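Local coordinates for prokaryotic transcription elongation factor GreA/GreB (Nitrosomonas europaea, PDB 2PN0), which probably binds RNA polymerase, as proteins of the Rnk and GreA/GreB family are thought to do, at residues T62-V67 against I124-Y129; D108-P113 against L120-V125; K8-S13 against E51-V56; T58-V63 against T77-K82. One frame throughout, in Å; residues are numbered along the deposited sequence.

Contact 1: residues T62-V67 against I124-Y129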
loop_
_atom_site.group_PDB
_atom_site.type_symbol
_atom_site.label_atom_id
_atom_site.label_comp_id
_atom_site.label_asym_id
_atom_site.label_seq_id
_atom_site.Cartn_x
_atom_site.Cartn_y
_atom_site.Cartn_z
ATOM N N THR A 62 15.658 -1.495 4.414
ATOM C CA THR A 62 15.398 -1.075 3.027
ATOM C C THR A 62 15.348 -2.331 2.165
ATOM O O THR A 62 16.282 -3.145 2.216
ATOM C CB THR A 62 16.488 -0.093 2.520
ATOM O OG1 THR A 62 16.378 1.107 3.276
ATOM C CG2 THR A 62 16.284 0.253 1.052
ATOM N N VAL A 63 14.238 -2.492 1.441
ATOM C CA VAL A 63 13.997 -3.662 0.623
ATOM C C VAL A 63 14.164 -3.252 -0.831
ATOM O O VAL A 63 13.527 -2.307 -1.298
ATOM C CB VAL A 63 12.577 -4.238 0.909
ATOM C CG1 VAL A 63 12.335 -5.550 0.142
ATOM C CG2 VAL A 63 12.362 -4.458 2.425
ATOM N N ARG A 64 15.043 -3.966 -1.541
ATOM C CA ARG A 64 15.236 -3.756 -2.980
ATOM C C ARG A 64 14.436 -4.794 -3.739
ATOM O O ARG A 64 14.555 -5.980 -3.434
ATOM C CB ARG A 64 16.721 -3.895 -3.330
ATOM C CG ARG A 64 17.030 -3.626 -4.767
ATOM C CD ARG A 64 18.479 -3.276 -4.883
ATOM N NE ARG A 64 18.944 -3.062 -6.234
ATOM C CZ ARG A 64 18.661 -2.012 -7.016
ATOM N NH1 ARG A 64 17.832 -1.048 -6.624
ATOM N NH2 ARG A 64 19.210 -1.937 -8.232
ATOM N N PHE A 65 13.635 -4.354 -4.708
ATOM C CA PHE A 65 12.757 -5.231 -5.462
ATOM C C PHE A 65 13.089 -5.200 -6.927
ATOM O O PHE A 65 13.472 -4.143 -7.450
ATOM C CB PHE A 65 11.311 -4.718 -5.412
ATOM C CG PHE A 65 10.711 -4.681 -4.050
ATOM C CD1 PHE A 65 10.068 -5.809 -3.525
ATOM C CD2 PHE A 65 10.762 -3.498 -3.295
ATOM C CE1 PHE A 65 9.480 -5.780 -2.268
ATOM C CE2 PHE A 65 10.192 -3.448 -1.993
ATOM C CZ PHE A 65 9.533 -4.591 -1.503
ATOM N N ARG A 66 12.916 -6.332 -7.617
ATOM C CA ARG A 66 12.941 -6.337 -9.080
ATOM C C ARG A 66 11.557 -6.737 -9.593
ATOM O O ARG A 66 10.964 -7.704 -9.100
ATOM C CB ARG A 66 14.009 -7.273 -9.662
ATOM C CG ARG A 66 14.267 -7.018 -11.162
ATOM C CD ARG A 66 15.229 -8.010 -11.833
ATOM N NE ARG A 66 16.579 -7.999 -11.254
ATOM C CZ ARG A 66 17.038 -8.923 -10.406
ATOM N NH1 ARG A 66 16.251 -9.934 -10.021
ATOM N NH2 ARG A 66 18.280 -8.835 -9.929
ATOM N N VAL A 67 11.048 -5.979 -10.555
ATOM C CA VAL A 67 9.773 -6.324 -11.166
ATOM C C VAL A 67 10.024 -7.473 -12.132
ATOM O O VAL A 67 10.998 -7.463 -12.910
ATOM C CB VAL A 67 9.129 -5.128 -11.893
ATOM C CG1 VAL A 67 8.970 -3.945 -10.937
ATOM C CG2 VAL A 67 9.960 -4.729 -13.053
ATOM N N ILE A 124 12.070 -9.788 -3.902
ATOM C CA ILE A 124 12.994 -9.071 -3.055
ATOM C C ILE A 124 14.406 -9.484 -3.413
ATOM O O ILE A 124 14.786 -10.651 -3.241
ATOM C CB ILE A 124 12.745 -9.353 -1.555
ATOM C CG1 ILE A 124 11.339 -8.839 -1.132
ATOM C CG2 ILE A 124 13.900 -8.730 -0.705
ATOM C CD1 ILE A 124 10.903 -9.255 0.252
ATOM N N VAL A 125 15.173 -8.526 -3.937
ATOM C CA VAL A 125 16.512 -8.822 -4.431
ATOM C C VAL A 125 17.576 -8.647 -3.333
ATOM O O VAL A 125 18.616 -9.359 -3.338
ATOM C CB VAL A 125 16.859 -8.056 -5.754
ATOM C CG1 VAL A 125 15.932 -8.476 -6.859
ATOM C CG2 VAL A 125 16.808 -6.603 -5.584
ATOM N N GLU A 126 17.296 -7.771 -2.372
ATOM C CA GLU A 126 18.247 -7.441 -1.289
ATOM C C GLU A 126 17.533 -6.770 -0.140
ATOM O O GLU A 126 16.563 -6.035 -0.340
ATOM C CB GLU A 126 19.328 -6.487 -1.815
ATOM C CG GLU A 126 20.519 -6.286 -0.858
ATOM C CD GLU A 126 21.653 -5.485 -1.444
ATOM O OE1 GLU A 126 21.550 -4.982 -2.592
ATOM O OE2 GLU A 126 22.658 -5.338 -0.717
ATOM N N VAL A 127 18.032 -7.017 1.066
ATOM C CA VAL A 127 17.535 -6.349 2.277
ATOM C C VAL A 127 18.743 -5.663 2.924
ATOM O O VAL A 127 19.794 -6.270 3.024
ATOM C CB VAL A 127 16.929 -7.390 3.221
ATOM C CG1 VAL A 127 16.489 -6.739 4.516
ATOM C CG2 VAL A 127 15.719 -8.083 2.543
ATOM N N THR A 128 18.604 -4.404 3.332
ATOM C CA THR A 128 19.709 -3.666 3.934
ATOM C C THR A 128 19.169 -2.882 5.124
ATOM O O THR A 128 18.068 -2.358 5.082
ATOM C CB THR A 128 20.327 -2.695 2.928
ATOM O OG1 THR A 128 19.292 -1.865 2.394
ATOM C CG2 THR A 128 21.000 -3.453 1.784
ATOM N N TYR A 129 19.936 -2.822 6.206
ATOM C CA TYR A 129 19.418 -2.145 7.363
ATOM C C TYR A 129 19.903 -0.707 7.417
ATOM O O TYR A 129 20.998 -0.412 6.952
ATOM C CB TYR A 129 19.672 -2.909 8.662
ATOM C CG TYR A 129 19.209 -2.071 9.823
ATOM C CD1 TYR A 129 17.840 -1.932 10.103
ATOM C CD2 TYR A 129 20.130 -1.345 10.598
ATOM C CE1 TYR A 129 17.408 -1.128 11.146
ATOM C CE2 TYR A 129 19.709 -0.537 11.640
ATOM C CZ TYR A 129 18.351 -0.434 11.912
ATOM O OH TYR A 129 17.924 0.368 12.947
HETATM O O HOH W 1 18.350 -3.283 0.139
#
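Thr62, Val63, Arg64 and Phe65 pair antiparallel with Thr128, Val127, Glu126 and Ile124, the strand axes running at 162°. Four sound backbone bonds carry the pairing: Thr62 N to Thr128 O is 2.6 Å, Thr128 N returns to Thr62 O, and Arg64 N meets Glu126 O at 2.8 Å, almost straight at 175°. Arg64 O receives Val125 N at 2.7 Å and, weakly, Glu126 N; with Val125 and Glu126 both opposite Arg64, this is a classic beta bulge. On the apolar face, Val63 CG1 touches Ile124 CG2 at 3.6 Å, while Ile124 CG1 lies 3.8 Å from Phe65 CE1. A serine in place of Ile124 would probably leave both Val63 CG1 and the Phe65 ring without this apolar neighbour and open a gap beside them on this face. Val125 CG1 sits over one face of the Arg66 guanidinium, 3.5 Å from Arg66 NH1; the bend of the arginine at chi3 (-62°) folds its head back over the valine. Thr62 OG1 turns to Thr77, and Arg64 NH1 bonds the cysteinesulfonic acid at position 75. In this three-stranded antiparallel sheet 119-128 lies between 62-67 and 109-113, and Val63 and Phe65 also bond the backbone of Leu76 and Phe74.

Contact 2: residues D108-P113 against L120-V125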
loop_
_atom_site.group_PDB
_atom_site.type_symbol
_atom_site.label_atom_id
_atom_site.label_comp_id
_atom_site.label_asym_id
_atom_site.label_seq_id
_atom_site.Cartn_x
_atom_site.Cartn_y
_atom_site.Cartn_z
ATOM N N ASP A 108 11.868 -13.664 -1.572
ATOM C CA ASP A 108 10.419 -13.814 -1.493
ATOM C C ASP A 108 9.774 -12.982 -2.584
ATOM O O ASP A 108 10.306 -11.930 -2.979
ATOM C CB ASP A 108 9.851 -13.374 -0.140
ATOM C CG ASP A 108 10.052 -14.399 0.940
ATOM O OD1 ASP A 108 10.509 -15.530 0.617
ATOM O OD2 ASP A 108 9.788 -14.059 2.123
ATOM N N GLU A 109 8.667 -13.474 -3.110
ATOM C CA GLU A 109 7.923 -12.710 -4.124
ATOM C C GLU A 109 6.558 -12.253 -3.592
ATOM O O GLU A 109 5.878 -12.982 -2.852
ATOM C CB GLU A 109 7.795 -13.552 -5.418
ATOM C CG GLU A 109 9.178 -13.704 -6.102
ATOM C CD GLU A 109 9.220 -14.659 -7.314
ATOM O OE1 GLU A 109 8.253 -15.408 -7.573
ATOM O OE2 GLU A 109 10.258 -14.599 -8.015
ATOM N N ILE A 110 6.162 -11.034 -3.947
ATOM C CA ILE A 110 4.818 -10.582 -3.583
ATOM C C ILE A 110 4.321 -9.817 -4.774
ATOM O O ILE A 110 5.086 -9.542 -5.712
ATOM C CB ILE A 110 4.775 -9.689 -2.298
ATOM C CG1 ILE A 110 5.751 -8.526 -2.392
ATOM C CG2 ILE A 110 5.002 -10.551 -1.033
ATOM C CD1 ILE A 110 5.588 -7.564 -1.116
ATOM N N GLU A 111 3.050 -9.470 -4.745
ATOM C CA GLU A 111 2.479 -8.742 -5.858
ATOM C C GLU A 111 1.400 -7.774 -5.361
ATOM O O GLU A 111 0.788 -7.976 -4.288
ATOM C CB GLU A 111 1.936 -9.723 -6.930
ATOM C CG GLU A 111 0.752 -10.517 -6.479
ATOM C CD GLU A 111 0.369 -11.615 -7.471
ATOM O OE1 GLU A 111 1.238 -12.147 -8.232
ATOM O OE2 GLU A 111 -0.813 -11.942 -7.437
ATOM N N TRP A 112 1.168 -6.724 -6.131
ATOM C CA TRP A 112 0.115 -5.797 -5.770
ATOM C C TRP A 112 -0.447 -5.193 -7.034
ATOM O O TRP A 112 0.103 -5.415 -8.137
ATOM C CB TRP A 112 0.579 -4.775 -4.735
ATOM C CG TRP A 112 1.695 -3.840 -5.140
ATOM C CD1 TRP A 112 1.586 -2.705 -5.940
ATOM C CD2 TRP A 112 3.075 -3.930 -4.753
ATOM N NE1 TRP A 112 2.841 -2.099 -6.053
ATOM C CE2 TRP A 112 3.749 -2.817 -5.322
ATOM C CE3 TRP A 112 3.806 -4.825 -3.948
ATOM C CZ2 TRP A 112 5.150 -2.578 -5.133
ATOM C CZ3 TRP A 112 5.226 -4.573 -3.739
ATOM C CH2 TRP A 112 5.848 -3.457 -4.318
ATOM N N PRO A 113 -1.567 -4.469 -6.907
ATOM C CA PRO A 113 -2.210 -4.034 -8.150
ATOM C C PRO A 113 -1.408 -3.081 -9.079
ATOM O O PRO A 113 -0.689 -2.187 -8.598
ATOM C CB PRO A 113 -3.476 -3.318 -7.656
ATOM C CG PRO A 113 -3.737 -3.937 -6.321
ATOM C CD PRO A 113 -2.350 -4.080 -5.715
ATOM N N LEU A 120 1.466 -6.188 -10.417
ATOM C CA LEU A 120 2.893 -5.971 -10.409
ATOM C C LEU A 120 3.444 -7.063 -9.519
ATOM O O LEU A 120 3.192 -7.080 -8.306
ATOM C CB LEU A 120 3.219 -4.611 -9.805
ATOM C CG LEU A 120 4.722 -4.353 -9.703
ATOM C CD1 LEU A 120 5.334 -4.289 -11.130
ATOM C CD2 LEU A 120 4.956 -3.086 -8.964
ATOM N N ARG A 121 4.200 -7.984 -10.104
ATOM C CA ARG A 121 4.822 -9.040 -9.307
ATOM C C ARG A 121 6.351 -8.790 -9.157
ATOM O O ARG A 121 7.064 -8.617 -10.163
ATOM C CB ARG A 121 4.592 -10.425 -9.936
ATOM C CG ARG A 121 5.122 -11.572 -9.032
ATOM C CD ARG A 121 4.613 -12.927 -9.551
ATOM N NE ARG A 121 5.053 -14.044 -8.718
ATOM C CZ ARG A 121 4.520 -14.389 -7.541
ATOM N NH1 ARG A 121 3.505 -13.702 -7.009
ATOM N NH2 ARG A 121 5.053 -15.416 -6.863
ATOM N N VAL A 122 6.830 -8.770 -7.923
ATOM C CA VAL A 122 8.208 -8.346 -7.645
ATOM C C VAL A 122 8.902 -9.383 -6.779
ATOM O O VAL A 122 8.243 -10.117 -6.035
ATOM C CB VAL A 122 8.277 -6.971 -6.945
ATOM C CG1 VAL A 122 7.755 -5.853 -7.894
ATOM C CG2 VAL A 122 7.464 -6.950 -5.587
ATOM N N ARG A 123 10.236 -9.435 -6.888
ATOM C CA ARG A 123 10.996 -10.285 -6.002
ATOM C C ARG A 123 11.898 -9.415 -5.164
ATOM O O ARG A 123 12.461 -8.449 -5.662
ATOM C CB ARG A 123 11.865 -11.251 -6.831
ATOM C CG ARG A 123 12.740 -12.184 -5.994
ATOM C CD ARG A 123 13.721 -12.937 -6.919
ATOM N NE ARG A 123 12.998 -13.795 -7.861
ATOM C CZ ARG A 123 13.581 -14.457 -8.862
ATOM N NH1 ARG A 123 14.898 -14.325 -9.059
ATOM N NH2 ARG A 123 12.856 -15.234 -9.675
ATOM N N ILE A 124 12.070 -9.788 -3.902
ATOM C CA ILE A 124 12.994 -9.071 -3.055
ATOM C C ILE A 124 14.406 -9.484 -3.413
ATOM O O ILE A 124 14.786 -10.651 -3.241
ATOM C CB ILE A 124 12.745 -9.353 -1.555
ATOM C CG1 ILE A 124 11.339 -8.839 -1.132
ATOM C CG2 ILE A 124 13.900 -8.730 -0.705
ATOM C CD1 ILE A 124 10.903 -9.255 0.252
ATOM N N VAL A 125 15.173 -8.526 -3.937
ATOM C CA VAL A 125 16.512 -8.822 -4.431
ATOM C C VAL A 125 17.576 -8.647 -3.333
ATOM O O VAL A 125 18.616 -9.359 -3.338
ATOM C CB VAL A 125 16.859 -8.056 -5.754
ATOM C CG1 VAL A 125 15.932 -8.476 -6.859
ATOM C CG2 VAL A 125 16.808 -6.603 -5.584
#
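Glu109 and Arg123 lie side by side and point the same way, their carboxylate and guanidinium planes only 15° apart, on one face of the beta hairpin formed by strands 109-113 and 119-128. Arg123 grips a single oxygen side-on: Arg123 NE reaches Glu109 OE2 at 2.9 Å through the anti lone pair, and Arg123 NH2 meets the same oxygen at 3.1 Å. Arg121 is set quite differently. Its guanidinium stands 85° from the Glu109 carboxylate, with Glu109 CB over one face, and Arg121 NH2 reaches Glu109 OE1 at 3.3 Å, a bent bond. Arg121 NH1 turns to Glu111 OE1 at 3.0 Å, approaching from above that carboxylate plane. Two acids and two arginines thereby form one salt-bridge network, which probably balances the charge on this face. Behind it, backbone bonds of the Ile110-Val122 and Trp112-Leu120 pairs and Ile124 N to Asp108 O hold the register.

The other face is apolar. Trp112 CG stands between its own backbone N and carbonyl carbon (chi1 63°), which lays the indole alongside Leu120 and at about a right angle to Val122. Pro96 of the second subunit packs on the same indole, and Pro32 of that subunit on Leu120, placing this face at the dimer interface. Leu120 CD2 lies 3.7 Å from Trp112 NE1, while Val122 CG2 meets the six-membered ring from the same side, 3.8 Å from Trp112 CZ3.

Contact 3: residues K8-S13 against E51-V56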
loop_
_atom_site.group_PDB
_atom_site.type_symbol
_atom_site.label_atom_id
_atom_site.label_comp_id
_atom_site.label_asym_id
_atom_site.label_seq_id
_atom_site.Cartn_x
_atom_site.Cartn_y
_atom_site.Cartn_z
ATOM N N LYS A 8 6.816 -18.967 12.241
ATOM C CA LYS A 8 6.832 -17.701 12.948
ATOM C C LYS A 8 7.826 -16.770 12.264
ATOM O O LYS A 8 8.887 -17.211 11.814
ATOM C CB LYS A 8 7.255 -17.926 14.405
ATOM C CG LYS A 8 6.683 -19.185 15.045
ATOM C CD LYS A 8 6.841 -19.135 16.557
ATOM C CE LYS A 8 6.616 -20.503 17.190
ATOM N NZ LYS A 8 5.296 -21.118 16.816
ATOM N N ILE A 9 7.477 -15.492 12.148
ATOM C CA ILE A 9 8.454 -14.502 11.711
ATOM C C ILE A 9 9.345 -14.201 12.911
ATOM O O ILE A 9 8.980 -14.517 14.045
ATOM C CB ILE A 9 7.793 -13.193 11.166
ATOM C CG1 ILE A 9 7.006 -12.469 12.280
ATOM C CG2 ILE A 9 6.970 -13.511 9.884
ATOM C CD1 ILE A 9 6.707 -10.961 12.022
HETATM N N MSE A 10 10.502 -13.597 12.650
HETATM C CA MSE A 10 11.429 -13.165 13.687
HETATM C C MSE A 10 11.419 -11.639 13.750
HETATM O O MSE A 10 11.484 -10.977 12.695
HETATM C CB MSE A 10 12.860 -13.636 13.371
HETATM C CG MSE A 10 12.996 -15.084 12.927
HETATM SE SE MSE A 10 14.853 -15.655 12.596
HETATM C CE MSE A 10 15.660 -15.059 14.264
ATOM N N ILE A 11 11.337 -11.103 14.974
ATOM C CA ILE A 11 11.407 -9.659 15.282
ATOM C C ILE A 11 12.367 -9.437 16.427
ATOM O O ILE A 11 12.513 -10.319 17.270
ATOM C CB ILE A 11 10.095 -9.120 15.917
ATOM C CG1 ILE A 11 9.115 -10.249 16.243
ATOM C CG2 ILE A 11 9.564 -7.911 15.152
ATOM C CD1 ILE A 11 7.681 -9.782 16.432
ATOM N N SER A 12 12.940 -8.236 16.509
ATOM C CA SER A 12 13.712 -7.862 17.679
ATOM C C SER A 12 12.741 -7.515 18.796
ATOM O O SER A 12 11.563 -7.195 18.538
ATOM C CB SER A 12 14.632 -6.671 17.395
ATOM O OG SER A 12 13.908 -5.456 17.405
ATOM N N SER A 13 13.255 -7.578 20.018
ATOM C CA SER A 13 12.493 -7.225 21.214
ATOM C C SER A 13 11.968 -5.789 21.121
ATOM O O SER A 13 10.811 -5.522 21.466
ATOM C CB SER A 13 13.364 -7.393 22.460
ATOM O OG SER A 13 12.580 -7.390 23.642
ATOM N N GLU A 51 20.600 -12.144 16.106
ATOM C CA GLU A 51 20.416 -13.431 15.427
ATOM C C GLU A 51 19.205 -13.479 14.502
ATOM O O GLU A 51 18.781 -14.546 14.051
ATOM C CB GLU A 51 20.545 -14.658 16.380
ATOM C CG GLU A 51 21.135 -15.962 15.671
ATOM C CD GLU A 51 22.580 -15.716 15.118
ATOM O OE1 GLU A 51 22.955 -16.330 14.074
ATOM O OE2 GLU A 51 23.329 -14.917 15.723
ATOM N N ILE A 52 18.710 -12.292 14.147
ATOM C CA ILE A 52 17.826 -12.168 12.975
ATOM C C ILE A 52 18.741 -12.017 11.760
ATOM O O ILE A 52 19.541 -11.073 11.703
ATOM C CB ILE A 52 16.914 -10.923 12.992
ATOM C CG1 ILE A 52 15.931 -10.955 14.153
ATOM C CG2 ILE A 52 16.133 -10.835 11.679
ATOM C CD1 ILE A 52 15.349 -9.615 14.449
ATOM N N PRO A 53 18.632 -12.936 10.780
ATOM C CA PRO A 53 19.510 -12.874 9.601
ATOM C C PRO A 53 19.358 -11.562 8.824
ATOM O O PRO A 53 18.254 -10.998 8.806
ATOM C CB PRO A 53 19.052 -14.069 8.759
ATOM C CG PRO A 53 18.335 -14.977 9.710
ATOM C CD PRO A 53 17.714 -14.093 10.739
ATOM N N PRO A 54 20.449 -11.074 8.199
ATOM C CA PRO A 54 20.483 -9.834 7.378
ATOM C C PRO A 54 19.530 -9.833 6.183
ATOM O O PRO A 54 19.211 -8.781 5.642
ATOM C CB PRO A 54 21.943 -9.769 6.880
ATOM C CG PRO A 54 22.500 -11.150 7.094
ATOM C CD PRO A 54 21.785 -11.708 8.275
ATOM N N THR A 55 19.056 -11.013 5.813
ATOM C CA THR A 55 18.153 -11.174 4.671
ATOM C C THR A 55 16.686 -11.077 5.055
ATOM O O THR A 55 15.821 -11.132 4.162
ATOM C CB THR A 55 18.327 -12.537 4.042
ATOM O OG1 THR A 55 18.296 -13.523 5.087
ATOM C CG2 THR A 55 19.645 -12.618 3.268
ATOM N N VAL A 56 16.392 -10.968 6.361
ATOM C CA VAL A 56 15.001 -10.841 6.876
ATOM C C VAL A 56 14.582 -9.369 7.000
ATOM O O VAL A 56 15.349 -8.542 7.513
ATOM C CB VAL A 56 14.832 -11.606 8.249
ATOM C CG1 VAL A 56 13.481 -11.246 8.950
ATOM C CG2 VAL A 56 14.950 -13.097 8.037
#
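Met10, a selenomethionine here, reaches across to Glu51, Ile52 and Pro53 with the end of its side chain. The chain bends at chi3 (51°), which swings Met10 CE to 3.2 Å from Glu51 O and 3.8 Å from Ile52 CA, while Met10 SE rests 3.8 Å from Pro53 CD, the two side chains crossing at about a right angle. Ile52 answers in the reverse direction: Ile52 CD1 pushes against the backbone, 3.5 Å from Ser12 N and 3.6 Å from Ile11 C. These two reciprocal reaches, each onto the other segment's backbone, make the close part of the contact. Replacing Ile52 with a glycine would probably open a gap beside the Ile11-Ser12 peptide and leave the Met10 methyl with less to rest on. The remainder is looser. Val56 CG1 comes no nearer than 4.3 Å to Met10 O, and Pro53 to Val56 form a type I turn, closed by Val56 N to Pro53 O at 3.1 Å. Strand 10-12 is instead hydrogen-bonded to strand 45-47, and Val47 also touches both Met10 and Ile52. With 236 Å² buried and apolar side-chain ends laid against peptide groups, the N-terminal strand and the loop leading to strand 62-67 are joined here by van der Waals fit, without direct hydrogen bonds.

Contact 4: residues T58-V63 against T77-K82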
loop_
_atom_site.group_PDB
_atom_site.type_symbol
_atom_site.label_atom_id
_atom_site.label_comp_id
_atom_site.label_asym_id
_atom_site.label_seq_id
_atom_site.Cartn_x
_atom_site.Cartn_y
_atom_site.Cartn_z
ATOM N N THR A 58 13.017 -6.337 8.590
ATOM C CA THR A 58 12.677 -5.837 9.906
ATOM C C THR A 58 12.188 -4.404 9.775
ATOM O O THR A 58 12.292 -3.788 8.718
ATOM C CB THR A 58 13.897 -5.881 10.860
ATOM O OG1 THR A 58 14.977 -5.095 10.310
ATOM C CG2 THR A 58 14.346 -7.307 11.010
HETATM N N MSE A 59 11.665 -3.853 10.853
HETATM C CA MSE A 59 11.384 -2.401 10.854
HETATM C C MSE A 59 12.677 -1.663 10.457
HETATM O O MSE A 59 13.796 -2.057 10.870
HETATM C CB MSE A 59 10.872 -1.962 12.233
HETATM C CG MSE A 59 9.500 -2.555 12.625
HETATM SE SE MSE A 59 8.097 -2.208 11.268
HETATM C CE MSE A 59 8.263 -0.274 11.198
ATOM N N ASN A 60 12.527 -0.620 9.635
ATOM C CA ASN A 60 13.633 0.225 9.163
ATOM C C ASN A 60 14.602 -0.430 8.171
ATOM O O ASN A 60 15.663 0.155 7.869
ATOM C CB ASN A 60 14.367 0.905 10.347
ATOM C CG ASN A 60 13.468 1.870 11.091
ATOM O OD1 ASN A 60 12.869 2.741 10.471
ATOM N ND2 ASN A 60 13.392 1.742 12.431
ATOM N N SER A 61 14.238 -1.633 7.700
ATOM C CA SER A 61 14.967 -2.317 6.605
ATOM C C SER A 61 14.659 -1.589 5.299
ATOM O O SER A 61 13.521 -1.161 5.065
ATOM C CB SER A 61 14.517 -3.794 6.433
ATOM O OG SER A 61 15.098 -4.605 7.449
ATOM N N THR A 62 15.658 -1.495 4.414
ATOM C CA THR A 62 15.398 -1.075 3.027
ATOM C C THR A 62 15.348 -2.331 2.165
ATOM O O THR A 62 16.282 -3.145 2.216
ATOM C CB THR A 62 16.488 -0.093 2.520
ATOM O OG1 THR A 62 16.378 1.107 3.276
ATOM C CG2 THR A 62 16.284 0.253 1.052
ATOM N N VAL A 63 14.238 -2.492 1.441
ATOM C CA VAL A 63 13.997 -3.662 0.623
ATOM C C VAL A 63 14.164 -3.252 -0.831
ATOM O O VAL A 63 13.527 -2.307 -1.298
ATOM C CB VAL A 63 12.577 -4.238 0.909
ATOM C CG1 VAL A 63 12.335 -5.550 0.142
ATOM C CG2 VAL A 63 12.362 -4.458 2.425
ATOM N N THR A 77 11.621 1.409 2.004
ATOM C CA THR A 77 12.094 1.258 3.369
ATOM C C THR A 77 10.849 1.202 4.263
ATOM O O THR A 77 10.001 2.132 4.235
ATOM C CB THR A 77 12.994 2.453 3.762
ATOM O OG1 THR A 77 14.126 2.509 2.863
ATOM C CG2 THR A 77 13.466 2.348 5.229
ATOM N N LEU A 78 10.765 0.123 5.044
ATOM C CA LEU A 78 9.626 -0.155 5.919
ATOM C C LEU A 78 9.807 0.656 7.183
ATOM O O LEU A 78 10.801 0.484 7.890
ATOM C CB LEU A 78 9.636 -1.646 6.277
ATOM C CG LEU A 78 8.549 -2.110 7.227
ATOM C CD1 LEU A 78 7.107 -1.810 6.672
ATOM C CD2 LEU A 78 8.765 -3.590 7.597
ATOM N N VAL A 79 8.876 1.555 7.463
ATOM C CA VAL A 79 9.077 2.477 8.589
ATOM C C VAL A 79 7.870 2.559 9.511
ATOM O O VAL A 79 6.743 2.179 9.150
ATOM C CB VAL A 79 9.384 3.918 8.081
ATOM C CG1 VAL A 79 10.713 3.941 7.309
ATOM C CG2 VAL A 79 8.210 4.402 7.217
ATOM N N TYR A 80 8.113 3.100 10.722
ATOM C CA TYR A 80 7.016 3.520 11.586
ATOM C C TYR A 80 6.327 4.758 11.005
ATOM O O TYR A 80 6.933 5.438 10.185
ATOM C CB TYR A 80 7.560 3.822 12.982
ATOM C CG TYR A 80 7.993 2.565 13.709
ATOM C CD1 TYR A 80 7.050 1.717 14.307
ATOM C CD2 TYR A 80 9.337 2.215 13.790
ATOM C CE1 TYR A 80 7.453 0.546 14.982
ATOM C CE2 TYR A 80 9.740 1.053 14.444
ATOM C CZ TYR A 80 8.792 0.235 15.045
ATOM O OH TYR A 80 9.185 -0.907 15.721
ATOM N N PRO A 81 5.054 5.003 11.378
ATOM C CA PRO A 81 4.331 6.172 10.835
ATOM C C PRO A 81 5.118 7.495 10.894
ATOM O O PRO A 81 5.078 8.251 9.918
ATOM C CB PRO A 81 3.052 6.210 11.665
ATOM C CG PRO A 81 2.774 4.760 11.920
ATOM C CD PRO A 81 4.164 4.182 12.224
ATOM N N LYS A 82 5.861 7.738 11.986
ATOM C CA LYS A 82 6.647 8.983 12.136
ATOM C C LYS A 82 7.598 9.248 10.953
ATOM O O LYS A 82 7.946 10.405 10.682
ATOM C CB LYS A 82 7.428 8.981 13.454
ATOM C CG LYS A 82 8.455 7.885 13.582
ATOM C CD LYS A 82 9.015 7.825 15.011
ATOM C CE LYS A 82 9.587 6.450 15.331
ATOM N NZ LYS A 82 10.720 6.046 14.462
HETATM O O HOH W 2 10.749 4.097 11.316
HETATM O O HOH W 3 12.431 3.862 14.525
#
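Leu78 O accepts Asn60 N at 2.7 Å, and one residue further along the turn Ser61 O receives Leu78 N at 3.0 Å, so the backbone of Leu78 is used in both directions. The first of these bonds is bent, with 138° at the hydrogen; the second is straighter. At the strand end, Thr62 OG1 and Thr77 OG1 stand 2.7 Å apart; Thr77 OG1 is also hydrogen-bonded to Glu89. A single bridge, Thr62 to Thr77, joins the start of strand 62-67 to strand 77-79.

Met59, a selenomethionine, supplies the apolar side. Bends at chi2 and chi3 curl its chain so that Met59 CE comes down over the centre of the Tyr80 ring, 3.6 Å from the centroid and 4° from the normal, a clear CH-pi contact; Met59 SE is farther above the same face, a distant Met-aromatic approach, and lies 4.0 Å from Leu78 CD2. Tyr80 OH is hydrogen-bonded to Asp15 and its ring makes a cation-pi contact with Arg18, which ties this corner to helix 13-25. Asn60 ND2 comes near the ring plane at the edge. Waters extend the polar side: one is held by Asn60 OD1 and Tyr80 N, another links Asn60 ND2 to Lys82 NZ.

Ser61 N bonds back to Thr58 O at 3.1 Å, closing a type II beta turn that leads into strand 62-67 and whose third residue, Asn60, has the positive phi (70°) characteristic of that turn.

How the contacts relate
Contacts 1 and 2 share Ile124 and Val125 on strand 119-128, the middle strand of the sheet, and their centres are 10 Å apart. They meet through Arg66 O and Arg123 N at 2.9 Å, a probable hydrogen bond, and through Phe65 CD1 against Val122 CG2 at 3.5 Å. Contact 4 takes up Thr62 and Val63 from contact 1 and carries strand 62-67 toward strand 77-79, its centre 12 Å from that of contact 1. Contact 3 lies aside, its nearest atoms about 6 Å from contact 2, but its loop packs on contact 1, where Val127 CG2 is 3.5 Å from Thr55 O, and Ile52 CG2 is 4.0 Å from Thr58 CG2 of contact 4.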